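Local coordinates for CBS domain-containing protein (PDB 6XNU), which binds the second messenger c-di-AMP, probably through its CBS domains, and takes part in controlling (p)ppGpp and c-di-AMP homeostasis in Listeria monocytogenes, at residues H126-V131 / E139-R144. Residues are numbered along the deposited sequence; the frame is centred on the assembly and turned at random.
Sequences HPFVCV and EGIVTR
I141 CG2 touches both F128 CD2, 3.8 Å away, and C130 SG on one face of the antiparallel beta hairpin formed by strands 128-132 and 138-143 of a CBS domain. Here I141 meets Y58 and I32, while C130 reaches L70 and L73 of strand 70-75, so this face looks toward the second sheet of the chain, through strand 70-75. F128 CG sits between its backbone N and carbonyl carbon (chi1 68°), which lays the ring obliquely against the I141 methyl. On the reverse face, V131 CG2 touches V142 CG2 at 3.8 Å, and V129 packs against L122 and L123 of helix 116-125.

Between these layers V129 and V142 form a hydrogen-bonded pair, V129 N to V142 O (2.9 Å) and V142 N to V129 O (3.0 Å, nearly straight). E139 and G140 together face V131 in a classic beta bulge: V131 N donates to G140 O (2.7 Å), and E139 N donates to V131 O (2.8 Å). G140, at phi 155°, has a backbone that leaves no room for a CB beside the preceding carbonyl.

Toward the other end, R144 extends from CG to NE alongside P127, with P127 CA over one guanidinium face; NE and NH2 hydrogen-bond to L123 O and V124 O respectively. P127 O accepts from R144 N at 3.2 Å, a bond bent to 139° at the hydrogen.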
loop_
_atom_site.group_PDB
_atom_site.type_symbol
_atom_site.label_atom_id
_atom_site.label_comp_id
_atom_site.label_asym_id
_atom_site.label_seq_id
_atom_site.Cartn_x
_atom_site.Cartn_y
_atom_site.Cartn_z
ATOM N N HIS A 126 -8.613 3.252 6.387
ATOM C CA HIS A 126 -8.038 3.830 5.182
ATOM C C HIS A 126 -6.607 4.282 5.448
ATOM O O HIS A 126 -6.367 5.132 6.315
ATOM C CB HIS A 126 -8.896 4.994 4.685
ATOM C CG HIS A 126 -10.325 4.621 4.451
ATOM N ND1 HIS A 126 -11.306 4.796 5.406
ATOM C CD2 HIS A 126 -10.937 4.064 3.379
ATOM C CE1 HIS A 126 -12.461 4.367 4.929
ATOM N NE2 HIS A 126 -12.263 3.917 3.702
ATOM N N PRO A 127 -5.639 3.715 4.732
ATOM C CA PRO A 127 -4.242 4.147 4.897
ATOM C C PRO A 127 -4.013 5.612 4.577
ATOM O O PRO A 127 -3.097 6.224 5.137
ATOM C CB PRO A 127 -3.485 3.235 3.922
ATOM C CG PRO A 127 -4.332 2.011 3.835
ATOM C CD PRO A 127 -5.755 2.501 3.905
ATOM N N PHE A 128 -4.786 6.184 3.657
ATOM C CA PHE A 128 -4.777 7.623 3.444
ATOM C C PHE A 128 -6.180 8.045 3.068
ATOM O O PHE A 128 -6.998 7.231 2.632
ATOM C CB PHE A 128 -3.795 8.064 2.349
ATOM C CG PHE A 128 -4.188 7.616 0.966
ATOM C CD1 PHE A 128 -3.790 6.373 0.497
ATOM C CD2 PHE A 128 -4.945 8.432 0.139
ATOM C CE1 PHE A 128 -4.146 5.950 -0.776
ATOM C CE2 PHE A 128 -5.306 8.015 -1.126
ATOM C CZ PHE A 128 -4.905 6.778 -1.582
ATOM N N VAL A 129 -6.437 9.333 3.240
ATOM C CA VAL A 129 -7.715 9.925 2.865
ATOM C C VAL A 129 -7.453 11.193 2.073
ATOM O O VAL A 129 -6.620 12.018 2.457
ATOM C CB VAL A 129 -8.596 10.216 4.092
ATOM C CG1 VAL A 129 -9.914 10.855 3.652
ATOM C CG2 VAL A 129 -8.877 8.929 4.832
ATOM N N CYS A 130 -8.196 11.358 0.986
ATOM C CA CYS A 130 -8.010 12.499 0.108
ATOM C C CYS A 130 -8.619 13.754 0.731
ATOM O O CYS A 130 -9.658 13.686 1.390
ATOM C CB CYS A 130 -8.685 12.206 -1.218
ATOM S SG CYS A 130 -7.753 11.020 -2.223
ATOM N N VAL A 131 -7.960 14.896 0.516
ATOM C CA VAL A 131 -8.461 16.214 0.920
ATOM C C VAL A 131 -8.965 16.930 -0.326
ATOM O O VAL A 131 -8.280 16.953 -1.355
ATOM C CB VAL A 131 -7.373 17.047 1.617
ATOM C CG1 VAL A 131 -7.925 18.389 2.075
ATOM C CG2 VAL A 131 -6.788 16.286 2.811
ATOM N N GLU A 139 -6.853 18.431 -3.235
ATOM C CA GLU A 139 -5.899 19.265 -2.513
ATOM C C GLU A 139 -4.678 18.516 -2.005
ATOM O O GLU A 139 -3.618 19.123 -1.837
ATOM C CB GLU A 139 -6.588 19.931 -1.317
ATOM C CG GLU A 139 -7.756 20.845 -1.734
ATOM C CD GLU A 139 -7.266 22.143 -2.328
ATOM O OE1 GLU A 139 -7.757 22.531 -3.413
ATOM O OE2 GLU A 139 -6.387 22.778 -1.704
ATOM N N GLY A 140 -4.799 17.219 -1.753
ATOM C CA GLY A 140 -3.726 16.470 -1.139
ATOM C C GLY A 140 -4.280 15.257 -0.412
ATOM O O GLY A 140 -5.451 14.914 -0.545
ATOM N N ILE A 141 -3.399 14.601 0.344
ATOM C CA ILE A 141 -3.798 13.427 1.109
ATOM C C ILE A 141 -3.269 13.547 2.529
ATOM O O ILE A 141 -2.259 14.211 2.790
ATOM C CB ILE A 141 -3.330 12.094 0.467
ATOM C CG1 ILE A 141 -1.809 12.006 0.444
ATOM C CG2 ILE A 141 -3.929 11.919 -0.950
ATOM C CD1 ILE A 141 -1.308 10.646 -0.032
ATOM N N VAL A 142 -3.997 12.933 3.457
ATOM C CA VAL A 142 -3.543 12.732 4.830
ATOM C C VAL A 142 -3.332 11.235 5.011
ATOM O O VAL A 142 -4.178 10.441 4.591
ATOM C CB VAL A 142 -4.567 13.280 5.842
ATOM C CG1 VAL A 142 -4.138 12.961 7.261
ATOM C CG2 VAL A 142 -4.727 14.780 5.668
ATOM N N THR A 143 -2.205 10.837 5.616
ATOM C CA THR A 143 -1.918 9.420 5.789
ATOM C C THR A 143 -1.831 9.064 7.270
ATOM O O THR A 143 -1.875 9.922 8.156
ATOM C CB THR A 143 -0.622 8.992 5.068
ATOM O OG1 THR A 143 0.534 9.275 5.876
ATOM C CG2 THR A 143 -0.490 9.700 3.708
ATOM N N ARG A 144 -1.703 7.761 7.519
ATOM C CA ARG A 144 -1.612 7.265 8.890
ATOM C C ARG A 144 -0.324 7.683 9.578
ATOM O O ARG A 144 -0.262 7.669 10.821
ATOM C CB ARG A 144 -1.691 5.747 8.890
ATOM C CG ARG A 144 -3.074 5.189 8.750
ATOM C CD ARG A 144 -2.972 3.685 8.640
ATOM N NE ARG A 144 -4.278 3.042 8.559
ATOM C CZ ARG A 144 -4.464 1.828 8.059
ATOM N NH1 ARG A 144 -3.423 1.148 7.600
ATOM N NH2 ARG A 144 -5.676 1.291 8.029
HETATM O O HOH W 1 -0.769 5.408 5.483
#